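PDB 4MVE: GXWXG domain-containing protein from Thermomonospora curvata, which is of unknown function but pairs a GXWXG family region with a DUF4334 region in one compact, mainly antiparallel beta chain. Local coordinates for residues D5-L10 with L28-L32; R22-E26 with D141-F145; P117-H121 with A133-K137. All coordinates share one frame; numbering follows the deposited sequence.

Interaction 1 (D5-L10 with L28-L32); sequences DAEQRL and LYDRL
Asp5 meets Arg31 at the solvent-facing side of this contact, where Arg31 NH1 donates to Asp5 OD2 at 2.8 Å in a salt bridge. The carboxylate and guanidinium planes are nearly coplanar, 14° apart, and OD2 offers its anti lone pair. Next along the helix, Ala6 points straight at the partner segment: its CB sits 3.6 Å from Leu28 O, touches Leu28 CD2 and lies off-centre over one face of the Arg31 guanidinium. Glu7 slides its aliphatic part past Leu32, with CG 3.8 Å from Leu32 CD2, while its OE1 accepts from Met4 N. The arrangement is an N-terminal helix, 5-16, folded back against residues of helix 22-29 and the type I beta turn Tyr29-Leu32. Arg9 bends at chi2 and chi3, which lays its guanidinium flat on Leu28 CD2, 3.6 Å from CZ; two weak bonds from NE and NH2 also reach Asp5 OD2. Asp5 thus lies between two arginines and probably offsets the charge of Arg9 NH2 and Arg31 NH2, which approach to 3.8 Å. Buried Leu10 closes the apolar side, wedging CD1 between Leu28 CB, at 3.8 Å, and Leu32 CD1, at 3.6 Å.

Interaction 2 (R22-E26 with D141-F145); sequences RATVE and DILYF
Tyr144 and Glu26 form the tight end of this contact: the phenol OH donates to Glu26 OE1 at 2.5 Å, using the anti lone pair of that oxygen. The carboxylate stands almost upright to the ring, 83° between planes, and OE1 lies at the ring edge. Val25 packs closely beside it, its CG1 3.6 Å from Tyr144 CG. With chi1 at 178°, that methyl is anti to the backbone N and reaches Tyr144 beside CB and CG. Here helix 22-29 lies across the start of strand 143-149, with segment axes 68° apart and 8.7 Å at their closest, so that the helix packs on the antiparallel sheet through the buried tyrosine. Glu26 OE1 also accepts from Arg22 NH1 at 3.0 Å, a salt bridge that comes from above the carboxylate plane, and Arg104 adds a further charge partner to OE1 and a hydrogen bond to Tyr144 OH. Toward solvent the fit slackens: the Arg22 chain, bent at chi3, crosses exposed Asp141 at about a right angle, with CD 3.8 Å from Asp141 CB. Asp141 OD1 stays 4.6 Å from Arg22 NE, off the plane of the guanidinium, with no N-H aimed at it.

Interaction 3 (P117-H121 with A133-K137); sequences PIIDH and AMDAK
Backbone hydrogen bonds join Ile119 to Asp135 and His121 to Ala133, two reciprocal antiparallel pairs, and Lys137 N adds a fifth to Pro117 O at 3.0 Å. Among them Asp135 N to Ile119 O is short, 2.7 Å. Between these rungs Ile118-Ala136 and Asp120-Met134 are non-hydrogen-bonded pairs, where CA-H...O contacts such as Asp120 CA to Ala133 O, 3.4 Å, supplement the pairing. The two strands, 118-124 and 129-136, are the arms of a beta hairpin within the curled antiparallel sheet, flanked by strands 106-113 and 143-149. Polar side-chain contact comes from a His-carboxylate hydrogen bond: His121 NE2 donates to Asp135 OD2 at 3.1 Å, with an N-H...O angle of 166°. Asp135 CG stands anti to the backbone N (chi1 167°), which carries the carboxylate over to the ring. Ring and carboxylate are 16° from coplanar, the oxygen uses its anti lone pair, and Ile119 CG2 lies over one face of the imidazole, off its centre. Apolar contacts gather on the other face of the sheet. Ile118 CG2 meets the CG of selenomethionine Met134 at 3.6 Å, and Ile118 CG1 touches Ala136 CB. Outward, at the exposed hairpin ends, the Pro117 ring and the Lys137 chain cross at about a right angle, CB to CB 3.6 Å.

How the interactions relate
From the N terminus, interaction 1 closes first, a short loop that folds helix 5-16 back on helix 22-29. Before it closes, residues 22-26 of that second helix open interaction 2, so the two cross along the chain. Interaction 2 shuts only at residues 141-145, after most of the sheet has been traversed, and interaction 3, the hairpin 117-121 with 133-137, is nested inside its loop. Tyr29 connects all three: its ring packs on Tyr144, and its OH probably hydrogen-bonds His121 O. Leu143 O and Met134 N, 2.7 Å apart, join strands 129-136 and 143-149, so the hairpin of interaction 3 and the strand of interaction 2 belong to one sheet.

Interaction 1 (D5-L10 with L28-L32)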
loop_
_atom_site.group_PDB
_atom_site.type_symbol
_atom_site.label_atom_id
_atom_site.label_comp_id
_atom_site.label_asym_id
_atom_site.label_seq_id
_atom_site.Cartn_x
_atom_site.Cartn_y
_atom_site.Cartn_z
ATOM N N ASP A 5 -1.586 10.914 -17.663
ATOM C CA ASP A 5 -0.904 9.718 -18.166
ATOM C C ASP A 5 -0.594 8.675 -17.092
ATOM O O ASP A 5 -1.068 7.543 -17.207
ATOM C CB ASP A 5 0.396 10.089 -18.905
ATOM C CG ASP A 5 1.073 8.910 -19.596
ATOM O OD1 ASP A 5 0.448 8.316 -20.510
ATOM O OD2 ASP A 5 2.225 8.581 -19.220
ATOM N N ALA A 6 0.206 9.051 -16.077
ATOM C CA ALA A 6 0.646 8.177 -14.999
ATOM C C ALA A 6 -0.533 7.532 -14.282
ATOM O O ALA A 6 -0.486 6.346 -14.028
ATOM C CB ALA A 6 1.514 8.945 -14.009
ATOM N N GLU A 7 -1.578 8.308 -13.971
ATOM C CA GLU A 7 -2.780 7.812 -13.299
ATOM C C GLU A 7 -3.491 6.758 -14.159
ATOM O O GLU A 7 -3.842 5.703 -13.648
ATOM C CB GLU A 7 -3.749 8.982 -12.999
ATOM C CG GLU A 7 -3.217 9.957 -11.953
ATOM C CD GLU A 7 -2.328 11.078 -12.468
ATOM O OE1 GLU A 7 -1.987 11.082 -13.675
ATOM O OE2 GLU A 7 -1.957 11.948 -11.648
ATOM N N GLN A 8 -3.655 7.031 -15.454
ATOM C CA GLN A 8 -4.346 6.150 -16.386
ATOM C C GLN A 8 -3.561 4.880 -16.626
ATOM O O GLN A 8 -4.157 3.803 -16.595
ATOM C CB GLN A 8 -4.662 6.861 -17.703
ATOM C CG GLN A 8 -5.872 7.798 -17.563
ATOM C CD GLN A 8 -6.226 8.621 -18.791
ATOM O OE1 GLN A 8 -7.221 9.363 -18.793
ATOM N NE2 GLN A 8 -5.435 8.532 -19.860
ATOM N N ARG A 9 -2.225 4.995 -16.815
ATOM C CA ARG A 9 -1.349 3.839 -16.982
ATOM C C ARG A 9 -1.353 2.963 -15.719
ATOM O O ARG A 9 -1.398 1.734 -15.825
ATOM C CB ARG A 9 0.079 4.284 -17.284
ATOM C CG ARG A 9 0.341 4.586 -18.733
ATOM C CD ARG A 9 1.755 4.149 -19.062
ATOM N NE ARG A 9 2.685 5.281 -19.117
ATOM C CZ ARG A 9 4.012 5.178 -19.051
ATOM N NH1 ARG A 9 4.590 3.990 -18.883
ATOM N NH2 ARG A 9 4.772 6.265 -19.135
ATOM N N LEU A 10 -1.309 3.585 -14.526
ATOM C CA LEU A 10 -1.265 2.796 -13.295
ATOM C C LEU A 10 -2.611 2.160 -12.982
ATOM O O LEU A 10 -2.637 1.030 -12.529
ATOM C CB LEU A 10 -0.774 3.611 -12.096
ATOM C CG LEU A 10 0.747 3.873 -12.029
ATOM C CD1 LEU A 10 1.047 4.900 -10.955
ATOM C CD2 LEU A 10 1.552 2.580 -11.712
ATOM N N LEU A 28 6.336 6.235 -12.708
ATOM C CA LEU A 28 4.937 6.627 -12.715
ATOM C C LEU A 28 4.504 7.205 -11.347
ATOM O O LEU A 28 3.823 8.235 -11.307
ATOM C CB LEU A 28 4.054 5.442 -13.151
ATOM C CG LEU A 28 4.208 5.023 -14.652
ATOM C CD1 LEU A 28 3.610 3.633 -14.911
ATOM C CD2 LEU A 28 3.537 6.025 -15.588
ATOM N N TYR A 29 4.969 6.601 -10.243
ATOM C CA TYR A 29 4.684 7.056 -8.895
ATOM C C TYR A 29 5.141 8.500 -8.656
ATOM O O TYR A 29 4.379 9.294 -8.087
ATOM C CB TYR A 29 5.359 6.110 -7.907
ATOM C CG TYR A 29 5.136 6.442 -6.443
ATOM C CD1 TYR A 29 6.040 7.233 -5.745
ATOM C CD2 TYR A 29 4.078 5.877 -5.734
ATOM C CE1 TYR A 29 5.860 7.512 -4.386
ATOM C CE2 TYR A 29 3.922 6.097 -4.366
ATOM C CZ TYR A 29 4.796 6.946 -3.708
ATOM O OH TYR A 29 4.632 7.173 -2.370
ATOM N N ASP A 30 6.368 8.841 -9.081
ATOM C CA ASP A 30 6.947 10.178 -8.884
ATOM C C ASP A 30 6.123 11.302 -9.548
ATOM O O ASP A 30 6.291 12.450 -9.181
ATOM C CB ASP A 30 8.400 10.226 -9.373
ATOM C CG ASP A 30 9.377 9.438 -8.498
ATOM O OD1 ASP A 30 9.013 9.103 -7.336
ATOM O OD2 ASP A 30 10.511 9.183 -8.959
ATOM N N ARG A 31 5.204 10.963 -10.466
ATOM C CA ARG A 31 4.353 11.925 -11.169
ATOM C C ARG A 31 2.965 12.018 -10.503
ATOM O O ARG A 31 2.138 12.834 -10.914
ATOM C CB ARG A 31 4.238 11.525 -12.654
ATOM C CG ARG A 31 5.479 11.936 -13.447
ATOM C CD ARG A 31 5.793 11.054 -14.637
ATOM N NE ARG A 31 4.746 11.101 -15.654
ATOM C CZ ARG A 31 4.565 10.164 -16.577
ATOM N NH1 ARG A 31 3.572 10.271 -17.451
ATOM N NH2 ARG A 31 5.369 9.106 -16.627
ATOM N N LEU A 32 2.734 11.230 -9.447
ATOM C CA LEU A 32 1.455 11.214 -8.753
ATOM C C LEU A 32 1.347 12.270 -7.681
ATOM O O LEU A 32 2.341 12.728 -7.106
ATOM C CB LEU A 32 1.147 9.834 -8.144
ATOM C CG LEU A 32 1.074 8.627 -9.115
ATOM C CD1 LEU A 32 0.844 7.355 -8.336
ATOM C CD2 LEU A 32 -0.022 8.807 -10.200
#

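Interaction 2 (R22-E26 with D141-F145)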
loop_
_atom_site.group_PDB
_atom_site.type_symbol
_atom_site.label_atom_id
_atom_site.label_comp_id
_atom_site.label_asym_id
_atom_site.label_seq_id
_atom_site.Cartn_x
_atom_site.Cartn_y
_atom_site.Cartn_z
ATOM N N ARG A 22 9.863 -2.597 -10.838
ATOM C CA ARG A 22 10.100 -1.542 -9.845
ATOM C C ARG A 22 10.406 -0.168 -10.475
ATOM O O ARG A 22 9.761 0.814 -10.101
ATOM C CB ARG A 22 11.248 -1.958 -8.899
ATOM C CG ARG A 22 11.309 -1.132 -7.614
ATOM C CD ARG A 22 12.711 -1.142 -7.022
ATOM N NE ARG A 22 13.599 -0.257 -7.779
ATOM C CZ ARG A 22 13.709 1.052 -7.569
ATOM N NH1 ARG A 22 13.021 1.638 -6.589
ATOM N NH2 ARG A 22 14.515 1.784 -8.328
ATOM N N ALA A 23 11.391 -0.110 -11.400
ATOM C CA ALA A 23 11.824 1.105 -12.106
ATOM C C ALA A 23 10.661 1.778 -12.864
ATOM O O ALA A 23 10.524 2.990 -12.790
ATOM C CB ALA A 23 12.972 0.789 -13.077
ATOM N N THR A 24 9.813 1.006 -13.529
ATOM C CA THR A 24 8.675 1.569 -14.268
ATOM C C THR A 24 7.587 2.125 -13.292
ATOM O O THR A 24 6.997 3.180 -13.573
ATOM C CB THR A 24 8.097 0.515 -15.220
ATOM O OG1 THR A 24 9.158 -0.003 -16.038
ATOM C CG2 THR A 24 6.967 1.067 -16.089
ATOM N N VAL A 25 7.324 1.432 -12.174
ATOM C CA VAL A 25 6.315 1.905 -11.218
ATOM C C VAL A 25 6.799 3.215 -10.575
ATOM O O VAL A 25 6.016 4.161 -10.437
ATOM C CB VAL A 25 5.892 0.867 -10.133
ATOM C CG1 VAL A 25 4.864 1.494 -9.173
ATOM C CG2 VAL A 25 5.307 -0.400 -10.774
ATOM N N GLU A 26 8.083 3.255 -10.196
ATOM C CA GLU A 26 8.709 4.402 -9.571
ATOM C C GLU A 26 8.593 5.629 -10.465
ATOM O O GLU A 26 8.272 6.703 -9.951
ATOM C CB GLU A 26 10.170 4.095 -9.254
ATOM C CG GLU A 26 10.946 5.280 -8.716
ATOM C CD GLU A 26 12.073 4.847 -7.809
ATOM O OE1 GLU A 26 11.780 4.409 -6.672
ATOM O OE2 GLU A 26 13.233 4.838 -8.278
ATOM N N ASP A 141 16.048 -0.860 -1.840
ATOM C CA ASP A 141 15.131 -0.103 -2.678
ATOM C C ASP A 141 13.733 -0.003 -2.090
ATOM O O ASP A 141 13.263 -0.922 -1.414
ATOM C CB ASP A 141 15.020 -0.782 -4.063
ATOM C CG ASP A 141 16.324 -1.340 -4.617
ATOM O OD1 ASP A 141 17.208 -0.531 -4.971
ATOM O OD2 ASP A 141 16.465 -2.596 -4.672
ATOM N N ILE A 142 13.030 1.082 -2.449
ATOM C CA ILE A 142 11.616 1.273 -2.141
ATOM C C ILE A 142 10.824 0.209 -2.945
ATOM O O ILE A 142 11.118 0.039 -4.114
ATOM C CB ILE A 142 11.190 2.725 -2.549
ATOM C CG1 ILE A 142 11.961 3.841 -1.753
ATOM C CG2 ILE A 142 9.646 2.907 -2.561
ATOM C CD1 ILE A 142 11.833 3.874 -0.229
ATOM N N LEU A 143 9.844 -0.488 -2.348
ATOM C CA LEU A 143 9.051 -1.469 -3.100
ATOM C C LEU A 143 7.571 -0.970 -3.191
ATOM O O LEU A 143 7.087 -0.251 -2.322
ATOM C CB LEU A 143 9.194 -2.894 -2.507
ATOM C CG LEU A 143 10.674 -3.418 -2.403
ATOM C CD1 LEU A 143 10.780 -4.653 -1.511
ATOM C CD2 LEU A 143 11.297 -3.715 -3.789
ATOM N N TYR A 144 6.884 -1.321 -4.262
ATOM C CA TYR A 144 5.566 -0.776 -4.515
ATOM C C TYR A 144 4.456 -1.791 -4.428
ATOM O O TYR A 144 4.616 -2.927 -4.850
ATOM C CB TYR A 144 5.545 -0.101 -5.913
ATOM C CG TYR A 144 6.538 1.037 -5.996
ATOM C CD1 TYR A 144 6.206 2.312 -5.549
ATOM C CD2 TYR A 144 7.827 0.827 -6.472
ATOM C CE1 TYR A 144 7.134 3.352 -5.583
ATOM C CE2 TYR A 144 8.776 1.845 -6.464
ATOM C CZ TYR A 144 8.425 3.108 -6.024
ATOM O OH TYR A 144 9.373 4.104 -6.009
ATOM N N PHE A 145 3.302 -1.344 -3.944
ATOM C CA PHE A 145 2.096 -2.157 -3.894
ATOM C C PHE A 145 0.888 -1.262 -4.234
ATOM O O PHE A 145 1.044 -0.046 -4.362
ATOM C CB PHE A 145 1.960 -2.875 -2.523
ATOM C CG PHE A 145 1.725 -1.943 -1.359
ATOM C CD1 PHE A 145 2.803 -1.399 -0.648
ATOM C CD2 PHE A 145 0.427 -1.602 -0.967
ATOM C CE1 PHE A 145 2.590 -0.523 0.424
ATOM C CE2 PHE A 145 0.209 -0.714 0.090
ATOM C CZ PHE A 145 1.291 -0.190 0.792
#

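Interaction 3 (P117-H121 with A133-K137)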
loop_
_atom_site.group_PDB
_atom_site.type_symbol
_atom_site.label_atom_id
_atom_site.label_comp_id
_atom_site.label_asym_id
_atom_site.label_seq_id
_atom_site.Cartn_x
_atom_site.Cartn_y
_atom_site.Cartn_z
ATOM N N PRO A 117 10.053 -1.181 11.482
ATOM C CA PRO A 117 10.578 0.059 10.867
ATOM C C PRO A 117 10.138 0.135 9.402
ATOM O O PRO A 117 10.966 0.057 8.508
ATOM C CB PRO A 117 12.101 -0.101 11.031
ATOM C CG PRO A 117 12.320 -1.603 10.997
ATOM C CD PRO A 117 11.116 -2.212 11.640
ATOM N N ILE A 118 8.821 0.242 9.168
ATOM C CA ILE A 118 8.230 0.243 7.825
ATOM C C ILE A 118 7.253 1.390 7.675
ATOM O O ILE A 118 6.335 1.541 8.498
ATOM C CB ILE A 118 7.506 -1.120 7.540
ATOM C CG1 ILE A 118 8.455 -2.335 7.697
ATOM C CG2 ILE A 118 6.861 -1.120 6.148
ATOM C CD1 ILE A 118 7.779 -3.703 7.910
ATOM N N ILE A 119 7.433 2.185 6.604
ATOM C CA ILE A 119 6.500 3.267 6.281
ATOM C C ILE A 119 5.991 3.059 4.858
ATOM O O ILE A 119 6.819 2.860 3.976
ATOM C CB ILE A 119 7.169 4.659 6.423
ATOM C CG1 ILE A 119 7.617 4.933 7.859
ATOM C CG2 ILE A 119 6.230 5.789 5.909
ATOM C CD1 ILE A 119 8.706 6.058 7.894
ATOM N N ASP A 120 4.662 3.156 4.618
ATOM C CA ASP A 120 4.059 3.069 3.274
ATOM C C ASP A 120 3.561 4.448 2.868
ATOM O O ASP A 120 2.584 4.935 3.450
ATOM C CB ASP A 120 2.908 2.052 3.205
ATOM C CG ASP A 120 3.232 0.656 3.716
ATOM O OD1 ASP A 120 4.377 0.188 3.502
ATOM O OD2 ASP A 120 2.325 0.007 4.261
ATOM N N HIS A 121 4.231 5.069 1.883
ATOM C CA HIS A 121 3.939 6.423 1.351
ATOM C C HIS A 121 2.894 6.310 0.256
ATOM O O HIS A 121 3.114 5.595 -0.721
ATOM C CB HIS A 121 5.217 7.080 0.824
ATOM C CG HIS A 121 6.320 7.134 1.832
ATOM N ND1 HIS A 121 6.573 8.295 2.585
ATOM C CD2 HIS A 121 7.238 6.190 2.163
ATOM C CE1 HIS A 121 7.626 8.013 3.325
ATOM N NE2 HIS A 121 8.080 6.765 3.087
ATOM N N ALA A 133 4.264 3.135 -1.466
ATOM C CA ALA A 133 5.715 3.022 -1.565
ATOM C C ALA A 133 6.265 2.580 -0.210
ATOM O O ALA A 133 6.274 3.358 0.744
ATOM C CB ALA A 133 6.327 4.352 -1.988
HETATM N N MSE A 134 6.644 1.297 -0.105
HETATM C CA MSE A 134 7.127 0.754 1.142
HETATM C C MSE A 134 8.595 1.154 1.370
HETATM O O MSE A 134 9.464 0.843 0.540
HETATM C CB MSE A 134 6.978 -0.786 1.179
HETATM C CG MSE A 134 7.320 -1.320 2.558
HETATM SE SE MSE A 134 7.586 -3.227 2.561
HETATM C CE MSE A 134 9.340 -3.236 1.601
ATOM N N ASP A 135 8.839 1.836 2.496
ATOM C CA ASP A 135 10.139 2.357 2.960
ATOM C C ASP A 135 10.496 1.603 4.261
ATOM O O ASP A 135 10.105 2.017 5.357
ATOM C CB ASP A 135 9.984 3.899 3.150
ATOM C CG ASP A 135 11.059 4.668 3.906
ATOM O OD1 ASP A 135 12.175 4.102 4.122
ATOM O OD2 ASP A 135 10.806 5.850 4.251
ATOM N N ALA A 136 11.159 0.443 4.115
ATOM C CA ALA A 136 11.531 -0.457 5.219
ATOM C C ALA A 136 13.036 -0.412 5.483
ATOM O O ALA A 136 13.849 -0.641 4.565
ATOM C CB ALA A 136 11.111 -1.898 4.908
ATOM N N LYS A 137 13.397 -0.172 6.753
ATOM C CA LYS A 137 14.771 -0.097 7.205
ATOM C C LYS A 137 15.639 -1.200 6.619
ATOM O O LYS A 137 15.317 -2.394 6.737
ATOM C CB LYS A 137 14.863 -0.137 8.720
ATOM C CG LYS A 137 16.297 -0.069 9.207
ATOM C CD LYS A 137 16.352 0.094 10.688
ATOM C CE LYS A 137 16.640 1.525 11.015
ATOM N NZ LYS A 137 17.259 1.654 12.370
#